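Local coordinates for proteasome activator protein PA26 (Trypanosoma brucei, PDB 1YAR) that binds the end of the 20S proteasome as a ring-forming 11S activator and probably opens its entrance pore to substrates, at residues E125-L131 / H206-M210; P143-G147 / K199-A203. One frame throughout, in Å; residues are numbered along the deposited sequence.

Contact 1: residues E125-L131 / H206-M210; sequences ELEIKTL and HLSTM
Thr-130 and Leu-207 meet where helix 111-130 and helix 183-226 run nearly antiparallel, the axes of the short segments 11.1 Å apart with their directions at 163°. Thr-130 points at the other helix and spreads both branches there. Its CG2 reaches inward to Leu-207 CD1 (3.9 Å) and approaches the imidazole of His-206 obliquely, whereas OG1 lies over the chain of Met-210. With chi1 at -46°, OG1 sits beside its own backbone N and CG2 trans to it, which turns the hydroxyl back toward the preceding turn. There OG1 gives a weak hydrogen bond to Glu-125 O (3.4 Å), a carbonyl already shared by Lys-129 N and Thr-130 N in the wider pi-type turn. Met-210 has two conformers; in the one described it bends at its second and third torsions, and the placement of SD near the Glu-125 carboxylate carbon is tentative. Leu-207 extends with its first torsion at -178° and presents CD1 to both Leu-126 CD1 (3.6 Å) and Leu-131 CD2 (3.7 Å), the leucines crossing at a slant. Leu-126 also rests on Trp-34 of helix 24-57, and Leu-207 on Ile-42 of that helix and Leu-83 of helix 71-99, so this layer belongs to the core of the four-helix bundle. The His-206 ring brings CD2 near Thr-130 CG2, while its ND1 is hydrogen-bonded to Glu-92 of the second subunit. No hydrogen bond joins the two segments; apolar packing holds them. The Thr-130 hydroxyl turns to its own helix and His-206 ND1 to the neighbouring subunit, so one helix pair serves both the bundle core and the ring interface.

Contact 2: residues P143-G147 / K199-A203; sequences PTPIG and KVELA
Ile-146 and Lys-199 come together through their first torsions. In Ile-146, chi1 of -154° swings CG1 away from the backbone N and sets CG2 in the crowded position between N and the carbonyl carbon, where it faces the helix. That methyl lands on Ala-203 CB at 3.6 Å and on the carbonyl oxygen Lys-199 O at 3.8 Å. In Lys-199, chi1 of -73° places CG beside the backbone N, and the chain then runs fully extended, crossing Ile-146 at about a right angle and passing alongside the loop carbonyl. Its CD is 3.4 Å from Pro-145 O, a contact of methylene with carbonyl; the ammonium group continues outward to a cation-pi interaction with Tyr-149 of the second subunit. The ring of Pro-145 points at the helix and lies against Leu-202 and Ala-203. Its CG meets Leu-202 CB at 3.7 Å and Ala-203 N at 3.9 Å, while CD lies over Ala-203. At Ala-203 the proline ring and the isoleucine methyl both lie close to the helix. Ala-203 N is already hydrogen-bonded to Lys-199 O (2.7 Å), so its contact with Pro-145 CG is packing only. Tyr-80 of helix 71-99 packs on both Ile-146 and Ala-203, and Tyr-149 of the second subunit covers Pro-145 and Leu-202. The segments share no hydrogen bond: shape and apolar surface seat this irregular loop on helix 183-226, while some of its backbone polar atoms bind elsewhere: Gly-147 N bonds to Glu-135 of the second subunit, and Thr-144 also makes backbone hydrogen bonds to that subunit.

From the N terminus, helices 24-57 and 71-99 come first, supplying side chains that pack behind both contacts. The last part of helix 111-130, with Leu-131 beyond it, then enters contact 1, and the chain passes through a loop to 143-147, the first half of contact 2. After helix 150-166, helix 183-226 supplies 199-203 and, about two turns later, 206-210. Contact 2 therefore closes the inner loop and contact 1 the outer, one nested in the other. Their centres lie about 10 Å apart, joined by the probable hydrogen bond from Thr-144 OG1 to Thr-130 O. Together they fasten the last part of helix 111-130 and the following loop to the same long helix, and both reach the second subunit.

Contact 1: residues E125-L131 / H206-M210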
ATOM      1  N   GLU O 125     -20.699  35.285  94.224  1.00 28.07           N
ATOM      2  CA  GLU O 125     -19.571  35.136  95.151  1.00 28.91           C
ATOM      3  C   GLU O 125     -19.401  36.389  96.010  1.00 27.23           C
ATOM      4  O   GLU O 125     -19.187  36.296  97.216  1.00 26.47           O
ATOM      5  CB  GLU O 125     -18.254  34.857  94.406  1.00 28.80           C
ATOM      6  CG  GLU O 125     -17.124  34.388  95.337  1.00 32.37           C
ATOM      7  CD  GLU O 125     -15.757  34.278  94.664  1.00 33.97           C
ATOM      8  OE1 GLU O 125     -15.679  34.328  93.409  1.00 40.77           O
ATOM      9  OE2 GLU O 125     -14.745  34.164  95.397  1.00 39.84           O
ATOM     10  N   LEU O 126     -19.485  37.555  95.384  1.00 26.18           N
ATOM     11  CA  LEU O 126     -19.454  38.811  96.140  1.00 25.70           C
ATOM     12  C   LEU O 126     -20.533  38.845  97.223  1.00 25.81           C
ATOM     13  O   LEU O 126     -20.240  39.146  98.381  1.00 25.44           O
ATOM     14  CB  LEU O 126     -19.569  40.021  95.202  1.00 26.00           C
ATOM     15  CG  LEU O 126     -19.853  41.395  95.825  1.00 26.36           C
ATOM     16  CD1 LEU O 126     -18.676  41.844  96.670  1.00 27.66           C
ATOM     17  CD2 LEU O 126     -20.129  42.421  94.728  1.00 26.22           C
ATOM     18  N   GLU O 127     -21.772  38.531  96.852  1.00 25.71           N
ATOM     19  CA  GLU O 127     -22.899  38.653  97.783  1.00 27.09           C
ATOM     20  C   GLU O 127     -22.937  37.590  98.860  1.00 27.37           C
ATOM     21  O   GLU O 127     -23.221  37.892 100.027  1.00 28.60           O
ATOM     22  CB  GLU O 127     -24.228  38.624  97.022  1.00 26.83           C
ATOM     23  CG  GLU O 127     -24.440  39.796  96.091  1.00 28.91           C
ATOM     24  CD  GLU O 127     -25.874  39.849  95.600  1.00 33.33           C
ATOM     25  OE1 GLU O 127     -26.770  39.523  96.392  1.00 35.69           O
ATOM     26  OE2 GLU O 127     -26.117  40.194  94.434  1.00 35.17           O
ATOM     27  N   ILE O 128     -22.662  36.348  98.469  1.00 27.88           N
ATOM     28  CA  ILE O 128     -22.785  35.215  99.379  1.00 28.41           C
ATOM     29  C   ILE O 128     -21.499  35.012 100.193  1.00 28.18           C
ATOM     30  O   ILE O 128     -21.539  34.879 101.420  1.00 28.16           O
ATOM     31  CB  ILE O 128     -23.146  33.919  98.597  1.00 28.73           C
ATOM     32  CG1 ILE O 128     -24.441  34.081  97.776  1.00 30.02           C
ATOM     33  CG2 ILE O 128     -23.199  32.706  99.527  1.00 29.82           C
ATOM     34  CD1 ILE O 128     -25.609  34.708  98.500  1.00 32.79           C
ATOM     35  N   LYS O 129     -20.364  34.989  99.509  1.00 27.62           N
ATOM     36  CA  LYS O 129     -19.116  34.680 100.175  1.00 28.17           C
ATOM     37  C   LYS O 129     -18.429  35.915 100.751  1.00 27.55           C
ATOM     38  O   LYS O 129     -18.180  35.956 101.949  1.00 27.59           O
ATOM     39  CB  LYS O 129     -18.177  33.907  99.255  1.00 28.60           C
ATOM     40  CG  LYS O 129     -18.728  32.563  98.821  1.00 32.07           C
ATOM     41  CD  LYS O 129     -17.748  31.891  97.872  1.00 38.64           C
ATOM     42  CE  LYS O 129     -18.173  30.471  97.500  1.00 43.15           C
ATOM     43  NZ  LYS O 129     -17.224  29.908  96.463  1.00 45.46           N
ATOM     44  N   THR O 130     -18.126  36.909  99.911  1.00 26.87           N
ATOM     45  CA  THR O 130     -17.357  38.082 100.355  1.00 25.83           C
ATOM     46  C   THR O 130     -18.109  38.874 101.442  1.00 26.38           C
ATOM     47  O   THR O 130     -17.497  39.293 102.438  1.00 25.49           O
ATOM     48  CB  THR O 130     -17.035  39.000  99.164  1.00 26.59           C
ATOM     49  OG1 THR O 130     -16.558  38.216  98.065  1.00 26.73           O
ATOM     50  CG2 THR O 130     -15.868  39.945  99.477  1.00 26.04           C
ATOM     51  N   LEU O 131     -19.418  39.074 101.237  1.00 25.26           N
ATOM     52  CA  LEU O 131     -20.237  39.859 102.166  1.00 25.36           C
ATOM     53  C   LEU O 131     -20.844  39.001 103.262  1.00 25.55           C
ATOM     54  O   LEU O 131     -21.394  39.538 104.228  1.00 26.31           O
ATOM     55  CB  LEU O 131     -21.341  40.620 101.419  1.00 24.70           C
ATOM     56  CG  LEU O 131     -20.874  41.673 100.399  1.00 25.02           C
ATOM     57  CD1 LEU O 131     -22.095  42.259  99.707  1.00 27.89           C
ATOM     58  CD2 LEU O 131     -19.973  42.776 101.024  1.00 25.94           C
ATOM     59  N   HIS O 206     -10.075  42.635 101.297  1.00 24.09           N
ATOM     60  CA  HIS O 206     -10.599  41.499 100.522  1.00 24.47           C
ATOM     61  C   HIS O 206     -11.808  41.940  99.693  1.00 24.11           C
ATOM     62  O   HIS O 206     -11.962  41.555  98.532  1.00 22.89           O
ATOM     63  CB  HIS O 206     -11.039  40.406 101.493  1.00 25.46           C
ATOM     64  CG  HIS O 206     -11.327  39.080 100.853  1.00 28.72           C
ATOM     65  ND1 HIS O 206     -10.368  38.353 100.180  1.00 31.77           N
ATOM     66  CD2 HIS O 206     -12.451  38.318 100.845  1.00 31.59           C
ATOM     67  CE1 HIS O 206     -10.897  37.214  99.755  1.00 33.34           C
ATOM     68  NE2 HIS O 206     -12.159  37.167 100.142  1.00 33.34           N
ATOM     69  N   LEU O 207     -12.661  42.754 100.310  1.00 22.00           N
ATOM     70  CA  LEU O 207     -13.799  43.348  99.607  1.00 21.99           C
ATOM     71  C   LEU O 207     -13.363  44.260  98.443  1.00 21.47           C
ATOM     72  O   LEU O 207     -13.964  44.211  97.350  1.00 21.03           O
ATOM     73  CB  LEU O 207     -14.718  44.109 100.590  1.00 20.61           C
ATOM     74  CG  LEU O 207     -15.991  44.734  99.970  1.00 22.31           C
ATOM     75  CD1 LEU O 207     -16.859  43.697  99.198  1.00 22.74           C
ATOM     76  CD2 LEU O 207     -16.833  45.420 101.052  1.00 22.66           C
ATOM     77  N   SER O 208     -12.343  45.090  98.675  0.50 21.61           N
ATOM     78  CA  SER O 208     -11.853  45.999  97.639  0.50 22.18           C
ATOM     79  C   SER O 208     -11.329  45.219  96.424  0.50 22.20           C
ATOM     80  O   SER O 208     -11.542  45.624  95.279  0.50 21.56           O
ATOM     81  CB  SER O 208     -10.790  46.961  98.179  0.50 22.08           C
ATOM     82  OG  SER O 208      -9.556  46.306  98.431  0.50 23.67           O
ATOM     83  N   THR O 209     -10.662  44.094  96.680  1.00 21.90           N
ATOM     84  CA  THR O 209     -10.200  43.209  95.591  1.00 22.20           C
ATOM     85  C   THR O 209     -11.379  42.686  94.758  1.00 22.37           C
ATOM     86  O   THR O 209     -11.328  42.746  93.526  1.00 22.19           O
ATOM     87  CB  THR O 209      -9.405  42.036  96.168  1.00 22.69           C
ATOM     88  OG1 THR O 209      -8.267  42.557  96.854  1.00 24.30           O
ATOM     89  CG2 THR O 209      -8.825  41.171  95.030  1.00 22.13           C
ATOM     90  N   MET O 210     -12.418  42.184  95.425  0.50 22.53           N
ATOM     91  CA  MET O 210     -13.607  41.682  94.731  0.50 23.03           C
ATOM     92  C   MET O 210     -14.298  42.781  93.941  0.50 22.56           C
ATOM     93  O   MET O 210     -14.550  42.635  92.749  0.50 22.05           O
ATOM     94  CB  MET O 210     -14.595  41.045  95.701  0.50 23.63           C
ATOM     95  CG  MET O 210     -14.323  39.574  95.956  0.50 27.27           C
ATOM     96  SD  MET O 210     -14.775  38.359  94.671  0.50 32.32           S
ATOM     97  CE  MET O 210     -14.801  39.248  93.106  0.50 31.31           C
TER

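Contact 2: residues P143-G147 / K199-A203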
ATOM      1  N   PRO O 143     -15.193  32.173 103.733  1.00 29.28           N
ATOM      2  CA  PRO O 143     -13.823  32.606 103.444  1.00 29.57           C
ATOM      3  C   PRO O 143     -13.525  34.089 103.773  1.00 29.89           C
ATOM      4  O   PRO O 143     -12.357  34.500 103.815  1.00 30.20           O
ATOM      5  CB  PRO O 143     -13.686  32.344 101.935  1.00 29.92           C
ATOM      6  CG  PRO O 143     -15.118  32.479 101.381  1.00 29.99           C
ATOM      7  CD  PRO O 143     -15.997  32.018 102.505  1.00 29.44           C
ATOM      8  N   THR O 144     -14.551  34.887 104.011  1.00 29.16           N
ATOM      9  CA  THR O 144     -14.323  36.289 104.331  1.00 29.08           C
ATOM     10  C   THR O 144     -13.976  36.394 105.833  1.00 27.77           C
ATOM     11  O   THR O 144     -14.499  35.617 106.644  1.00 26.94           O
ATOM     12  CB  THR O 144     -15.579  37.111 103.925  1.00 30.08           C
ATOM     13  OG1 THR O 144     -15.317  38.519 104.022  1.00 33.18           O
ATOM     14  CG2 THR O 144     -16.716  36.870 104.900  1.00 30.61           C
ATOM     15  N   PRO O 145     -13.048  37.275 106.210  1.00 27.18           N
ATOM     16  CA  PRO O 145     -12.674  37.406 107.627  1.00 27.77           C
ATOM     17  C   PRO O 145     -13.857  37.773 108.534  1.00 28.85           C
ATOM     18  O   PRO O 145     -13.909  37.355 109.695  1.00 28.17           O
ATOM     19  CB  PRO O 145     -11.617  38.512 107.609  1.00 28.04           C
ATOM     20  CG  PRO O 145     -11.025  38.388 106.236  1.00 27.73           C
ATOM     21  CD  PRO O 145     -12.225  38.141 105.344  1.00 27.36           C
ATOM     22  N   ILE O 146     -14.808  38.522 107.984  1.00 28.45           N
ATOM     23  CA  ILE O 146     -15.986  38.919 108.721  1.00 30.82           C
ATOM     24  C   ILE O 146     -17.103  39.245 107.736  1.00 30.20           C
ATOM     25  O   ILE O 146     -16.859  39.859 106.696  1.00 31.46           O
ATOM     26  CB  ILE O 146     -15.651  40.100 109.699  1.00 30.39           C
ATOM     27  CG1 ILE O 146     -16.609  40.106 110.880  1.00 32.65           C
ATOM     28  CG2 ILE O 146     -15.546  41.458 108.994  1.00 31.12           C
ATOM     29  CD1 ILE O 146     -16.207  41.136 111.970  1.00 32.85           C
ATOM     30  N   GLY O 147     -18.312  38.814 108.049  1.00 31.01           N
ATOM     31  CA  GLY O 147     -19.443  39.074 107.169  1.00 31.09           C
ATOM     32  C   GLY O 147     -20.347  40.235 107.540  1.00 31.21           C
ATOM     33  O   GLY O 147     -20.022  41.047 108.401  1.00 31.22           O
ATOM     34  N   LYS O 199     -10.177  42.016 111.728  1.00 24.72           N
ATOM     35  CA  LYS O 199     -11.077  41.397 110.741  1.00 25.03           C
ATOM     36  C   LYS O 199     -11.740  42.407 109.809  1.00 25.12           C
ATOM     37  O   LYS O 199     -11.874  42.153 108.617  1.00 24.93           O
ATOM     38  CB  LYS O 199     -12.124  40.546 111.439  1.00 24.97           C
ATOM     39  CG  LYS O 199     -11.523  39.277 111.972  1.00 25.47           C
ATOM     40  CD  LYS O 199     -12.539  38.416 112.646  1.00 29.15           C
ATOM     41  CE  LYS O 199     -11.819  37.200 113.195  1.00 30.86           C
ATOM     42  NZ  LYS O 199     -12.761  36.083 113.468  1.00 34.66           N
ATOM     43  N   VAL O 200     -12.139  43.556 110.353  1.00 24.66           N
ATOM     44  CA  VAL O 200     -12.573  44.672 109.501  1.00 24.80           C
ATOM     45  C   VAL O 200     -11.457  45.148 108.558  1.00 25.44           C
ATOM     46  O   VAL O 200     -11.721  45.384 107.384  1.00 25.27           O
ATOM     47  CB  VAL O 200     -13.163  45.850 110.329  1.00 24.77           C
ATOM     48  CG1 VAL O 200     -13.477  47.024 109.415  1.00 24.68           C
ATOM     49  CG2 VAL O 200     -14.434  45.391 111.054  1.00 22.73           C
ATOM     50  N   GLU O 201     -10.220  45.272 109.052  1.00 25.83           N
ATOM     51  CA  GLU O 201      -9.094  45.665 108.179  1.00 26.97           C
ATOM     52  C   GLU O 201      -8.882  44.665 107.027  1.00 25.74           C
ATOM     53  O   GLU O 201      -8.680  45.061 105.884  1.00 24.92           O
ATOM     54  CB  GLU O 201      -7.766  45.783 108.930  1.00 27.07           C
ATOM     55  CG  GLU O 201      -7.681  46.858 110.007  1.00 29.77           C
ATOM     56  CD  GLU O 201      -6.335  46.815 110.728  1.00 31.33           C
ATOM     57  OE1 GLU O 201      -6.302  46.434 111.925  1.00 37.62           O
ATOM     58  OE2 GLU O 201      -5.299  47.119 110.088  1.00 37.31           O
ATOM     59  N   LEU O 202      -8.902  43.379 107.362  1.00 24.43           N
ATOM     60  CA  LEU O 202      -8.735  42.311 106.378  1.00 23.93           C
ATOM     61  C   LEU O 202      -9.918  42.225 105.425  1.00 23.81           C
ATOM     62  O   LEU O 202      -9.724  42.104 104.211  1.00 24.34           O
ATOM     63  CB  LEU O 202      -8.549  40.971 107.084  1.00 23.39           C
ATOM     64  CG  LEU O 202      -7.383  40.846 108.070  1.00 23.00           C
ATOM     65  CD1 LEU O 202      -7.515  39.519 108.809  1.00 25.27           C
ATOM     66  CD2 LEU O 202      -6.011  40.977 107.392  1.00 24.52           C
ATOM     67  N   ALA O 203     -11.139  42.245 105.971  1.00 23.62           N
ATOM     68  CA  ALA O 203     -12.341  42.164 105.138  1.00 23.91           C
ATOM     69  C   ALA O 203     -12.457  43.338 104.165  1.00 24.34           C
ATOM     70  O   ALA O 203     -12.852  43.132 103.017  1.00 24.93           O
ATOM     71  CB  ALA O 203     -13.583  42.051 105.985  1.00 23.45           C
TER